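Local coordinates for glucose import ATP-binding protein GlcV (PDB 1OXX) that hydrolyses ATP and couples the energy to glucose uptake by the ABC transporter complex GlcSTUV, at residues Val24-Glu29 with Thr45-Ile50; Phe105-Met110 with Lys119-Val124; Pro167-Asp172 with Val197-Ala202; Gly249-Glu254 with Pro264-Ser269. The protein carries 1 engineered substitution. One frame throughout, in Å; residues are numbered along the deposited sequence.

Interaction 1 of 4, residues Val24-Glu29 with Thr45-Ile50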
loop_
_atom_site.group_PDB
_atom_site.type_symbol
_atom_site.label_atom_id
_atom_site.label_comp_id
_atom_site.label_asym_id
_atom_site.label_seq_id
_atom_site.Cartn_x
_atom_site.Cartn_y
_atom_site.Cartn_z
ATOM N N VAL A 24 17.348 -1.717 -6.780
ATOM C CA VAL A 24 16.164 -2.492 -6.451
ATOM C C VAL A 24 16.182 -3.830 -7.176
ATOM O O VAL A 24 16.375 -3.894 -8.392
ATOM C CB VAL A 24 14.890 -1.727 -6.797
ATOM C CG1 VAL A 24 13.667 -2.593 -6.565
ATOM C CG2 VAL A 24 14.797 -0.446 -5.994
ATOM N N ASN A 25 15.997 -4.901 -6.418
ATOM C CA ASN A 25 15.978 -6.246 -6.959
ATOM C C ASN A 25 14.716 -6.999 -6.512
ATOM O O ASN A 25 14.501 -7.193 -5.315
ATOM C CB ASN A 25 17.215 -7.015 -6.515
ATOM C CG ASN A 25 18.474 -6.546 -7.224
ATOM O OD1 ASN A 25 18.694 -6.892 -8.379
ATOM N ND2 ASN A 25 19.286 -5.727 -6.542
ATOM N N ILE A 26 13.881 -7.394 -7.474
ATOM C CA ILE A 26 12.658 -8.145 -7.216
ATOM C C ILE A 26 12.398 -9.070 -8.381
ATOM O O ILE A 26 12.590 -8.677 -9.526
ATOM C CB ILE A 26 11.416 -7.232 -7.130
ATOM C CG1 ILE A 26 11.683 -5.956 -6.360
ATOM C CG2 ILE A 26 10.255 -7.994 -6.515
ATOM C CD1 ILE A 26 10.535 -4.957 -6.468
ATOM N N ASN A 27 11.994 -10.301 -8.074
ATOM C CA ASN A 27 11.546 -11.252 -9.080
ATOM C C ASN A 27 10.066 -11.495 -8.820
ATOM O O ASN A 27 9.698 -12.151 -7.828
ATOM C CB ASN A 27 12.302 -12.584 -9.010
ATOM C CG ASN A 27 13.803 -12.429 -9.165
ATOM O OD1 ASN A 27 14.282 -11.607 -9.951
ATOM N ND2 ASN A 27 14.563 -13.270 -8.453
ATOM N N ILE A 28 9.197 -10.922 -9.653
ATOM C CA ILE A 28 7.742 -11.068 -9.521
ATOM C C ILE A 28 7.292 -12.200 -10.417
ATOM O O ILE A 28 7.588 -12.210 -11.605
ATOM C CB ILE A 28 7.041 -9.749 -9.923
ATOM C CG1 ILE A 28 7.511 -8.618 -9.010
ATOM C CG2 ILE A 28 5.536 -9.890 -9.838
ATOM C CD1 ILE A 28 6.997 -7.245 -9.406
ATOM N N GLU A 29 6.589 -13.166 -9.840
ATOM C CA GLU A 29 6.202 -14.356 -10.576
ATOM C C GLU A 29 4.949 -14.155 -11.410
ATOM O O GLU A 29 4.166 -13.234 -11.200
ATOM C CB GLU A 29 5.991 -15.510 -9.593
ATOM C CG GLU A 29 7.269 -15.916 -8.867
ATOM C CD GLU A 29 8.390 -16.351 -9.803
ATOM O OE1 GLU A 29 8.104 -16.937 -10.864
ATOM O OE2 GLU A 29 9.576 -16.096 -9.480
ATOM N N THR A 45 5.947 5.952 -7.740
ATOM C CA THR A 45 5.457 6.213 -9.081
ATOM C C THR A 45 6.601 6.079 -10.075
ATOM O O THR A 45 6.388 5.603 -11.196
ATOM C CB THR A 45 4.803 7.609 -9.150
ATOM O OG1 THR A 45 3.529 7.551 -8.498
ATOM C CG2 THR A 45 4.512 8.026 -10.584
ATOM N N THR A 46 7.804 6.484 -9.672
ATOM C CA THR A 46 8.962 6.298 -10.542
ATOM C C THR A 46 9.130 4.810 -10.844
ATOM O O THR A 46 9.311 4.411 -11.991
ATOM C CB THR A 46 10.206 6.869 -9.900
ATOM O OG1 THR A 46 10.078 8.299 -9.837
ATOM C CG2 THR A 46 11.456 6.618 -10.770
ATOM N N PHE A 47 9.073 3.983 -9.813
ATOM C CA PHE A 47 9.154 2.539 -10.012
ATOM C C PHE A 47 8.066 2.073 -10.969
ATOM O O PHE A 47 8.320 1.334 -11.913
ATOM C CB PHE A 47 9.004 1.804 -8.676
ATOM C CG PHE A 47 9.100 0.307 -8.784
ATOM C CD1 PHE A 47 10.327 -0.315 -8.936
ATOM C CD2 PHE A 47 7.969 -0.482 -8.728
ATOM C CE1 PHE A 47 10.417 -1.703 -9.033
ATOM C CE2 PHE A 47 8.062 -1.863 -8.819
ATOM C CZ PHE A 47 9.284 -2.469 -8.975
ATOM N N MET A 48 6.847 2.536 -10.748
ATOM C CA MET A 48 5.759 2.094 -11.583
ATOM C C MET A 48 5.943 2.516 -13.037
ATOM O O MET A 48 5.616 1.775 -13.975
ATOM C CB MET A 48 4.441 2.642 -11.041
ATOM C CG MET A 48 3.244 2.133 -11.846
ATOM S SD MET A 48 1.846 1.478 -10.931
ATOM C CE MET A 48 2.389 -0.182 -10.690
ATOM N N ARG A 49 6.439 3.736 -13.228
ATOM C CA ARG A 49 6.664 4.251 -14.567
ATOM C C ARG A 49 7.740 3.432 -15.284
ATOM O O ARG A 49 7.671 3.237 -16.495
ATOM C CB ARG A 49 7.051 5.733 -14.513
ATOM C CG ARG A 49 5.870 6.640 -14.251
ATOM C CD ARG A 49 6.223 8.096 -14.049
ATOM N NE ARG A 49 6.676 8.768 -15.259
ATOM C CZ ARG A 49 5.864 9.232 -16.196
ATOM N NH1 ARG A 49 4.558 9.103 -16.064
ATOM N NH2 ARG A 49 6.363 9.846 -17.261
ATOM N N ILE A 50 8.728 2.950 -14.534
ATOM C CA ILE A 50 9.752 2.100 -15.124
ATOM C C ILE A 50 9.147 0.758 -15.529
ATOM O O ILE A 50 9.443 0.231 -16.612
ATOM C CB ILE A 50 10.944 1.958 -14.172
ATOM C CG1 ILE A 50 11.741 3.253 -14.190
ATOM C CG2 ILE A 50 11.826 0.799 -14.575
ATOM C CD1 ILE A 50 12.862 3.325 -13.176
#
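The backbone hydrogen bond from Arg49 N to Thr45 O, 2.8 Å, closes a turn of the helix that carries Phe47 to Val24 and Ile26, and no polar bond crosses the contact itself. Phe47 does all the reaching from its side: CG is anti to the backbone N (chi1 -179°), which sends the ring straight out from the helix toward strand 18-28. Two neighbouring ring carbons, CZ and CE1, take the contacts. Ile26 brings its tip, CD1, to 3.7 Å from Phe47 CZ. Val24 comes in with one branch, CG1, 4.2 Å from Phe47 CE1. Both aliphatic groups meet the ring at a slant, so this is ordinary hydrophobic packing with no stacking geometry. Leu195 and Ile36 of the mixed sheet also touch the ring, and Phe34 lies against Ile26. All three residues of the contact are buried. The polar side of the helix is another matter: Thr45 and Thr46 belong to the inferred ATP site, and Thr45 OG1 is hydrogen-bonded to Asp165. The arrangement is that of an ABC-ATPase core, in which the helix following the Walker A loop lies between the central sheet and the antiparallel subdomain.

Interaction 2 of 4, residues Phe105-Met110 with Lys119-Val124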
loop_
_atom_site.group_PDB
_atom_site.type_symbol
_atom_site.label_atom_id
_atom_site.label_comp_id
_atom_site.label_asym_id
_atom_site.label_seq_id
_atom_site.Cartn_x
_atom_site.Cartn_y
_atom_site.Cartn_z
ATOM N N PHE A 105 -10.279 3.792 -27.402
ATOM C CA PHE A 105 -9.077 4.527 -27.767
ATOM C C PHE A 105 -7.818 3.666 -27.934
ATOM O O PHE A 105 -7.112 3.817 -28.926
ATOM C CB PHE A 105 -8.828 5.657 -26.762
ATOM C CG PHE A 105 -7.784 6.637 -27.215
ATOM C CD1 PHE A 105 -8.066 7.550 -28.215
ATOM C CD2 PHE A 105 -6.528 6.624 -26.659
ATOM C CE1 PHE A 105 -7.103 8.448 -28.641
ATOM C CE2 PHE A 105 -5.561 7.521 -27.080
ATOM C CZ PHE A 105 -5.856 8.432 -28.072
ATOM N N PRO A 106 -7.520 2.774 -26.995
ATOM C CA PRO A 106 -6.301 1.967 -27.125
ATOM C C PRO A 106 -6.311 1.044 -28.333
ATOM O O PRO A 106 -5.254 0.539 -28.706
ATOM C CB PRO A 106 -6.284 1.149 -25.831
ATOM C CG PRO A 106 -7.115 1.957 -24.859
ATOM C CD PRO A 106 -8.222 2.515 -25.727
ATOM N N LEU A 107 -7.472 0.822 -28.935
ATOM C CA LEU A 107 -7.583 -0.098 -30.066
ATOM C C LEU A 107 -7.400 0.570 -31.423
ATOM O O LEU A 107 -7.425 -0.106 -32.448
ATOM C CB LEU A 107 -8.949 -0.767 -30.054
ATOM C CG LEU A 107 -9.332 -1.562 -28.799
ATOM C CD1 LEU A 107 -10.684 -2.228 -28.960
ATOM C CD2 LEU A 107 -8.271 -2.591 -28.512
ATOM N N THR A 108 -7.206 1.880 -31.413
ATOM C CA THR A 108 -7.144 2.683 -32.635
ATOM C C THR A 108 -6.212 2.126 -33.700
ATOM O O THR A 108 -6.571 2.071 -34.880
ATOM C CB THR A 108 -6.712 4.105 -32.283
ATOM O OG1 THR A 108 -7.669 4.695 -31.401
ATOM C CG2 THR A 108 -6.741 4.998 -33.518
ATOM N N ASN A 109 -5.022 1.720 -33.287
ATOM C CA ASN A 109 -4.032 1.221 -34.236
ATOM C C ASN A 109 -3.668 -0.247 -34.022
ATOM O O ASN A 109 -2.520 -0.657 -34.222
ATOM C CB ASN A 109 -2.788 2.097 -34.181
ATOM C CG ASN A 109 -3.089 3.558 -34.492
ATOM O OD1 ASN A 109 -3.605 3.893 -35.569
ATOM N ND2 ASN A 109 -2.765 4.436 -33.551
ATOM N N MET A 110 -4.666 -1.044 -33.651
ATOM C CA MET A 110 -4.472 -2.469 -33.409
ATOM C C MET A 110 -4.977 -3.342 -34.556
ATOM O O MET A 110 -5.235 -4.524 -34.389
ATOM C CB MET A 110 -5.137 -2.859 -32.089
ATOM C CG MET A 110 -4.526 -2.133 -30.895
ATOM S SD MET A 110 -2.733 -2.414 -30.746
ATOM C CE MET A 110 -2.780 -4.107 -30.476
ATOM N N LYS A 119 -17.299 -4.820 -30.847
ATOM C CA LYS A 119 -17.555 -6.057 -30.136
ATOM C C LYS A 119 -16.671 -6.173 -28.899
ATOM O O LYS A 119 -17.124 -6.568 -27.819
ATOM C CB LYS A 119 -17.403 -7.251 -31.087
ATOM C CG LYS A 119 -18.532 -7.318 -32.106
ATOM C CD LYS A 119 -18.388 -8.487 -33.069
ATOM C CE LYS A 119 -19.448 -8.435 -34.169
ATOM N NZ LYS A 119 -19.292 -9.579 -35.109
ATOM N N ARG A 120 -15.415 -5.773 -29.026
ATOM C CA ARG A 120 -14.496 -5.879 -27.903
ATOM C C ARG A 120 -14.854 -4.904 -26.786
ATOM O O ARG A 120 -14.887 -5.260 -25.602
ATOM C CB ARG A 120 -13.054 -5.649 -28.351
ATOM C CG ARG A 120 -12.042 -5.715 -27.225
ATOM C CD ARG A 120 -12.049 -7.036 -26.479
ATOM N NE ARG A 120 -11.076 -7.027 -25.399
ATOM C CZ ARG A 120 -11.078 -7.858 -24.360
ATOM N NH1 ARG A 120 -12.005 -8.800 -24.247
ATOM N NH2 ARG A 120 -10.138 -7.739 -23.426
ATOM N N VAL A 121 -15.116 -3.660 -27.159
ATOM C CA VAL A 121 -15.497 -2.671 -26.176
ATOM C C VAL A 121 -16.784 -3.090 -25.462
ATOM O O VAL A 121 -16.877 -3.009 -24.241
ATOM C CB VAL A 121 -15.694 -1.298 -26.834
ATOM C CG1 VAL A 121 -16.324 -0.295 -25.842
ATOM C CG2 VAL A 121 -14.352 -0.798 -27.373
ATOM N N GLU A 122 -17.777 -3.543 -26.219
ATOM C CA GLU A 122 -19.038 -3.965 -25.602
ATOM C C GLU A 122 -18.862 -5.154 -24.674
ATOM O O GLU A 122 -19.511 -5.218 -23.628
ATOM C CB GLU A 122 -20.112 -4.232 -26.643
ATOM C CG GLU A 122 -20.642 -2.943 -27.240
ATOM C CD GLU A 122 -21.910 -3.138 -28.041
ATOM O OE1 GLU A 122 -22.033 -2.497 -29.097
ATOM O OE2 GLU A 122 -22.793 -3.918 -27.588
ATOM N N GLU A 123 -17.989 -6.084 -25.058
ATOM C CA GLU A 123 -17.751 -7.284 -24.267
ATOM C C GLU A 123 -17.155 -6.903 -22.912
ATOM O O GLU A 123 -17.613 -7.356 -21.839
ATOM C CB GLU A 123 -16.821 -8.222 -25.050
ATOM C CG GLU A 123 -16.220 -9.387 -24.299
ATOM C CD GLU A 123 -15.283 -10.196 -25.184
ATOM O OE1 GLU A 123 -14.374 -9.601 -25.813
ATOM O OE2 GLU A 123 -15.463 -11.428 -25.268
ATOM N N VAL A 124 -16.136 -6.059 -22.937
ATOM C CA VAL A 124 -15.496 -5.641 -21.713
ATOM C C VAL A 124 -16.459 -4.796 -20.874
ATOM O O VAL A 124 -16.522 -4.914 -19.664
ATOM C CB VAL A 124 -14.199 -4.871 -22.020
ATOM C CG1 VAL A 124 -13.561 -4.371 -20.767
ATOM C CG2 VAL A 124 -13.252 -5.774 -22.801
#
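A type I turn from Leu107 to Met110 presents Leu107 to Arg120 and Val121 on helix 114-127, with the CA atoms of Leu107 and Val121 9.2 Å apart. Both pieces belong to the helical subdomain of the ABC-ATPase fold. Leu107 touches with a single methyl, CD1, which lies 4.1 Å from Arg120 CG and 4.2 Å from Val121 CG2. Against Arg120 it meets the aliphatic root of the chain, the two side chains crossing at about a right angle. Arg120 bends at chi2 (58°), carrying its guanidinium along the helix toward Val124; NE bonds to Val156 O, with a weak bond from NH2 to Leu155 O, so the group is tied to the carbonyls where helix 143-155 ends and the following loop begins. NH1 makes a salt bridge to Glu123 OE1 at 3.0 Å, with the oxygen in the guanidinium plane but approached from above the carboxylate. Replacing Arg120 by an alanine would probably leave Glu123 and Val156 O without these partners and open a gap beside Leu107 CD1. Val121 packs further on Phe100 and Ile103. One turn on along the helix, Val124 CG2 sits 3.4 Å above the guanidinium plane of Arg120, over its centre.

Interaction 3 of 4, residues Pro167-Asp172 with Val197-Ala202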
loop_
_atom_site.group_PDB
_atom_site.type_symbol
_atom_site.label_atom_id
_atom_site.label_comp_id
_atom_site.label_asym_id
_atom_site.label_seq_id
_atom_site.Cartn_x
_atom_site.Cartn_y
_atom_site.Cartn_z
ATOM N N PRO A 167 -4.924 3.567 -7.289
ATOM C CA PRO A 167 -6.085 3.335 -8.154
ATOM C C PRO A 167 -7.448 3.664 -7.563
ATOM O O PRO A 167 -8.406 3.755 -8.346
ATOM C CB PRO A 167 -6.031 1.833 -8.386
ATOM C CG PRO A 167 -5.410 1.328 -7.158
ATOM C CD PRO A 167 -4.290 2.301 -6.890
ATOM N N PHE A 168 -7.551 3.812 -6.242
ATOM C CA PHE A 168 -8.858 4.007 -5.606
ATOM C C PHE A 168 -8.969 5.349 -4.935
ATOM O O PHE A 168 -9.957 5.645 -4.261
ATOM C CB PHE A 168 -9.089 2.906 -4.572
ATOM C CG PHE A 168 -8.783 1.547 -5.084
ATOM C CD1 PHE A 168 -7.810 0.776 -4.495
ATOM C CD2 PHE A 168 -9.454 1.051 -6.197
ATOM C CE1 PHE A 168 -7.511 -0.470 -4.992
ATOM C CE2 PHE A 168 -9.165 -0.174 -6.680
ATOM C CZ PHE A 168 -8.199 -0.949 -6.073
ATOM N N SER A 169 -7.956 6.176 -5.130
ATOM C CA SER A 169 -7.885 7.437 -4.412
ATOM C C SER A 169 -8.850 8.508 -4.908
ATOM O O SER A 169 -9.014 9.520 -4.248
ATOM C CB SER A 169 -6.441 7.939 -4.394
ATOM O OG SER A 169 -5.591 6.941 -3.831
ATOM N N ASN A 170 -9.502 8.291 -6.047
ATOM C CA ASN A 170 -10.492 9.256 -6.532
ATOM C C ASN A 170 -11.853 9.004 -5.898
ATOM O O ASN A 170 -12.744 9.846 -5.945
ATOM C CB ASN A 170 -10.654 9.163 -8.050
ATOM C CG ASN A 170 -9.523 9.826 -8.804
ATOM O OD1 ASN A 170 -8.717 10.550 -8.227
ATOM N ND2 ASN A 170 -9.454 9.571 -10.107
ATOM N N LEU A 171 -12.004 7.824 -5.316
ATOM C CA LEU A 171 -13.278 7.393 -4.778
ATOM C C LEU A 171 -13.463 7.806 -3.346
ATOM O O LEU A 171 -12.499 7.908 -2.586
ATOM C CB LEU A 171 -13.387 5.873 -4.827
ATOM C CG LEU A 171 -13.428 5.229 -6.205
ATOM C CD1 LEU A 171 -13.326 3.720 -6.087
ATOM C CD2 LEU A 171 -14.710 5.633 -6.923
ATOM N N ASP A 172 -14.722 8.017 -2.980
ATOM C CA ASP A 172 -15.073 8.271 -1.604
ATOM C C ASP A 172 -14.654 7.027 -0.829
ATOM O O ASP A 172 -14.714 5.908 -1.350
ATOM C CB ASP A 172 -16.565 8.515 -1.471
ATOM N N VAL A 197 0.836 0.014 -6.355
ATOM C CA VAL A 197 1.603 0.873 -5.468
ATOM C C VAL A 197 0.629 1.839 -4.819
ATOM O O VAL A 197 -0.295 2.344 -5.466
ATOM C CB VAL A 197 2.760 1.623 -6.163
ATOM C CG1 VAL A 197 3.605 0.665 -6.979
ATOM C CG2 VAL A 197 2.237 2.747 -7.026
ATOM N N SER A 198 0.823 2.107 -3.525
ATOM C CA SER A 198 -0.091 2.960 -2.792
ATOM C C SER A 198 0.537 3.437 -1.495
ATOM O O SER A 198 1.502 2.838 -1.025
ATOM C CB SER A 198 -1.377 2.193 -2.442
ATOM O OG SER A 198 -2.346 3.008 -1.810
ATOM N N HIS A 199 -0.017 4.533 -0.994
ATOM C CA HIS A 199 0.327 5.109 0.302
ATOM C C HIS A 199 -0.530 4.449 1.379
ATOM O O HIS A 199 -0.185 4.480 2.578
ATOM C CB HIS A 199 0.027 6.614 0.290
ATOM C CG HIS A 199 -1.434 6.930 0.282
ATOM N ND1 HIS A 199 -2.241 6.687 -0.810
ATOM C CD2 HIS A 199 -2.243 7.440 1.241
ATOM C CE1 HIS A 199 -3.482 7.044 -0.525
ATOM N NE2 HIS A 199 -3.509 7.506 0.712
ATOM N N ASP A 200 -1.642 3.852 0.947
ATOM C CA ASP A 200 -2.621 3.251 1.843
ATOM C C ASP A 200 -2.433 1.753 2.022
ATOM O O ASP A 200 -2.606 0.989 1.081
ATOM C CB ASP A 200 -4.027 3.490 1.306
ATOM C CG ASP A 200 -5.095 3.142 2.309
ATOM O OD1 ASP A 200 -4.756 2.611 3.392
ATOM O OD2 ASP A 200 -6.308 3.374 2.106
ATOM N N PRO A 201 -2.079 1.312 3.223
ATOM C CA PRO A 201 -1.912 -0.121 3.457
ATOM C C PRO A 201 -3.198 -0.922 3.203
ATOM O O PRO A 201 -3.142 -2.123 2.930
ATOM C CB PRO A 201 -1.480 -0.217 4.935
ATOM C CG PRO A 201 -1.556 1.147 5.491
ATOM C CD PRO A 201 -1.847 2.130 4.425
ATOM N N ALA A 202 -4.360 -0.281 3.265
ATOM C CA ALA A 202 -5.598 -1.015 3.016
ATOM C C ALA A 202 -5.641 -1.569 1.585
ATOM O O ALA A 202 -6.207 -2.638 1.324
ATOM C CB ALA A 202 -6.811 -0.131 3.291
#
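His199 meets Ser169 through the edge of its imidazole. At CB the chain turns so that CG falls between the backbone N and the carbonyl carbon (chi1 71°), and this brings the ring's end nearer to the 167-172 loop than the direction of CB alone would. One face of the ring is covered by Asp200 CB, 4.0 Å above the plane and over its centre. Of the ring atoms, ND1 is hydrogen-bonded to Glu166 OE2, and CE1, next to it, lies 3.9 Å from Ser169 OG, which sits close to the ring plane. Ser169 OG in turn bonds to Glu166 OE1, so one carboxylate takes both partners and links them. Glu166 is an inferred ATP-site residue; by their place in the sequence, His199 is probably the switch histidine and Ser169 probably opens the D-loop of ABC-ATPases, consistent with a contact in the catalytic region. The backbone behind the histidine is fixed by an ST turn, Asp200 N to Ser198 OG at 3.0 Å, and by the N-cap of helix 201-207, Ala202 N to Asp200 OD1 at 2.9 Å. Pro167 adds a loose contact, its CD 4.2 Å from Val197 O. The two segments extend from adjacent parallel strands, 161-165 and 193-198, and Phe168 packs onto helices 176-190 and 201-207.

Interaction 4 of 4, residues Gly249-Glu254 with Pro264-Ser269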
loop_
_atom_site.group_PDB
_atom_site.type_symbol
_atom_site.label_atom_id
_atom_site.label_comp_id
_atom_site.label_asym_id
_atom_site.label_seq_id
_atom_site.Cartn_x
_atom_site.Cartn_y
_atom_site.Cartn_z
ATOM N N GLY A 249 12.724 4.319 25.182
ATOM C CA GLY A 249 13.031 4.143 26.583
ATOM C C GLY A 249 14.428 3.650 26.851
ATOM O O GLY A 249 15.231 3.450 25.939
ATOM N N LYS A 250 14.701 3.434 28.132
ATOM C CA LYS A 250 15.993 2.976 28.586
ATOM C C LYS A 250 15.982 1.473 28.816
ATOM O O LYS A 250 15.089 0.941 29.468
ATOM C CB LYS A 250 16.366 3.685 29.889
ATOM C CG LYS A 250 17.742 3.312 30.415
ATOM C CD LYS A 250 18.051 3.948 31.764
ATOM C CE LYS A 250 19.506 3.702 32.164
ATOM N NZ LYS A 250 19.875 4.348 33.457
ATOM N N VAL A 251 16.999 0.791 28.309
ATOM C CA VAL A 251 17.115 -0.641 28.516
ATOM C C VAL A 251 17.616 -0.921 29.935
ATOM O O VAL A 251 18.641 -0.367 30.352
ATOM C CB VAL A 251 18.087 -1.242 27.488
ATOM C CG1 VAL A 251 18.515 -2.661 27.900
ATOM C CG2 VAL A 251 17.451 -1.219 26.098
ATOM N N THR A 252 16.880 -1.746 30.681
ATOM C CA THR A 252 17.306 -2.170 32.026
ATOM C C THR A 252 17.147 -3.689 32.199
ATOM O O THR A 252 16.534 -4.360 31.367
ATOM C CB THR A 252 16.511 -1.445 33.140
ATOM O OG1 THR A 252 15.233 -2.066 33.338
ATOM C CG2 THR A 252 16.178 -0.032 32.755
ATOM N N ASN A 253 17.697 -4.215 33.293
ATOM C CA ASN A 253 17.593 -5.643 33.597
ATOM C C ASN A 253 16.158 -6.076 33.747
ATOM O O ASN A 253 15.830 -7.254 33.614
ATOM C CB ASN A 253 18.280 -5.973 34.921
ATOM C CG ASN A 253 19.777 -5.892 34.845
ATOM O OD1 ASN A 253 20.458 -5.844 35.875
ATOM N ND2 ASN A 253 20.310 -5.904 33.635
ATOM N N GLU A 254 15.302 -5.110 34.051
ATOM C CA GLU A 254 13.910 -5.388 34.325
ATOM C C GLU A 254 13.009 -5.090 33.130
ATOM O O GLU A 254 11.804 -5.344 33.169
ATOM C CB GLU A 254 13.495 -4.573 35.554
ATOM C CG GLU A 254 14.510 -4.656 36.696
ATOM C CD GLU A 254 14.707 -6.081 37.179
ATOM O OE1 GLU A 254 13.688 -6.755 37.439
ATOM O OE2 GLU A 254 15.865 -6.549 37.281
ATOM N N PRO A 264 8.682 -5.759 29.052
ATOM C CA PRO A 264 9.569 -6.906 29.319
ATOM C C PRO A 264 10.296 -7.456 28.106
ATOM O O PRO A 264 10.153 -8.622 27.706
ATOM C CB PRO A 264 8.606 -7.943 29.901
ATOM C CG PRO A 264 7.333 -7.633 29.289
ATOM C CD PRO A 264 7.263 -6.143 29.087
ATOM N N VAL A 265 11.109 -6.592 27.515
ATOM C CA VAL A 265 11.909 -6.926 26.344
ATOM C C VAL A 265 13.245 -6.225 26.484
ATOM O O VAL A 265 13.406 -5.358 27.317
ATOM C CB VAL A 265 11.220 -6.499 25.020
ATOM C CG1 VAL A 265 9.951 -7.317 24.793
ATOM C CG2 VAL A 265 10.932 -5.003 25.009
ATOM N N SER A 266 14.208 -6.616 25.662
ATOM C CA SER A 266 15.523 -6.001 25.705
ATOM C C SER A 266 16.180 -6.023 24.323
ATOM O O SER A 266 15.756 -6.735 23.425
ATOM C CB SER A 266 16.397 -6.747 26.720
ATOM O OG SER A 266 17.658 -6.121 26.901
ATOM N N VAL A 267 17.186 -5.175 24.171
ATOM C CA VAL A 267 18.051 -5.141 23.002
ATOM C C VAL A 267 19.435 -4.820 23.561
ATOM O O VAL A 267 19.566 -4.451 24.729
ATOM C CB VAL A 267 17.637 -4.084 21.955
ATOM C CG1 VAL A 267 16.391 -4.518 21.203
ATOM C CG2 VAL A 267 17.440 -2.739 22.608
ATOM N N SER A 268 20.449 -4.940 22.710
ATOM C CA SER A 268 21.843 -4.775 23.104
ATOM C C SER A 268 22.297 -3.330 23.331
ATOM O O SER A 268 23.334 -3.089 23.959
ATOM C CB SER A 268 22.716 -5.414 22.026
ATOM O OG SER A 268 22.538 -6.818 22.001
ATOM N N SER A 269 21.523 -2.375 22.834
ATOM C CA SER A 269 21.863 -0.959 22.938
ATOM C C SER A 269 21.431 -0.312 24.263
ATOM O O SER A 269 20.704 -0.909 25.053
ATOM C CB SER A 269 21.241 -0.207 21.758
ATOM O OG SER A 269 19.841 -0.434 21.688
HETATM O O HOH W 1 18.059 -6.153 29.593
#
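In the C-terminal part of the chain, the connection from strand 261-263 to strand 271-276 passes over the end of strand 245-252, and there Val251 meets Ser266, Val267 and Ser269. Both branches of the valine are used. CG1, anti to the backbone N (chi1 165°), lies 3.7 Å from Ser266 OG and 3.8 Å from Val267 O. CG2 comes to 3.4 Å from Ser269 O and also touches Val267 CG2 at 3.8 Å, the two valine side chains crossing at about a right angle. Most of the connection's atoms that touch Val251 are oxygens, and none makes a hydrogen bond to its side chain. A glycine in place of Val251 would probably open a gap between strand 245-252 and the connection and leave Val267 CG2 without its methyl partner. The strand belongs to a five-stranded antiparallel sheet, in which 245-252 lies between 255-258 and 271-276; Val251 pairs through its backbone with Asp270, just before the latter strand, and Val267 also packs on Val349 of strand 348-351. Water 1 provides a polar bridge between the segments, donating to Thr252 O at 2.9 Å and standing 2.7 Å from Ser266 OG. Beyond it the strand ends in an ST turn, Glu254 N to Thr252 OG1 at 3.1 Å. At the far end of the connection, Ser269 OG is hydrogen-bonded to Arg271 O.

Interactions 1, 2 and 3 lie in the ABC-ATPase domain, and interaction 4 is remote from them in the C-terminal part, its centre about 63 Å from that of interaction 2. Interactions 1 and 2 are buried and mainly apolar across the contact, whereas interaction 3 is partly buried and centred on polar side chains near the ATP site; interaction 4 is a surface contact with a water between its segments. Only interactions 1 and 3 approach each other closely, through Met48 and Val197, and that touch is doubtful because Met48 has two conformers. Interaction 1 joins a strand to the Walker A helix, interaction 2 a turn to a helix of the helical subdomain.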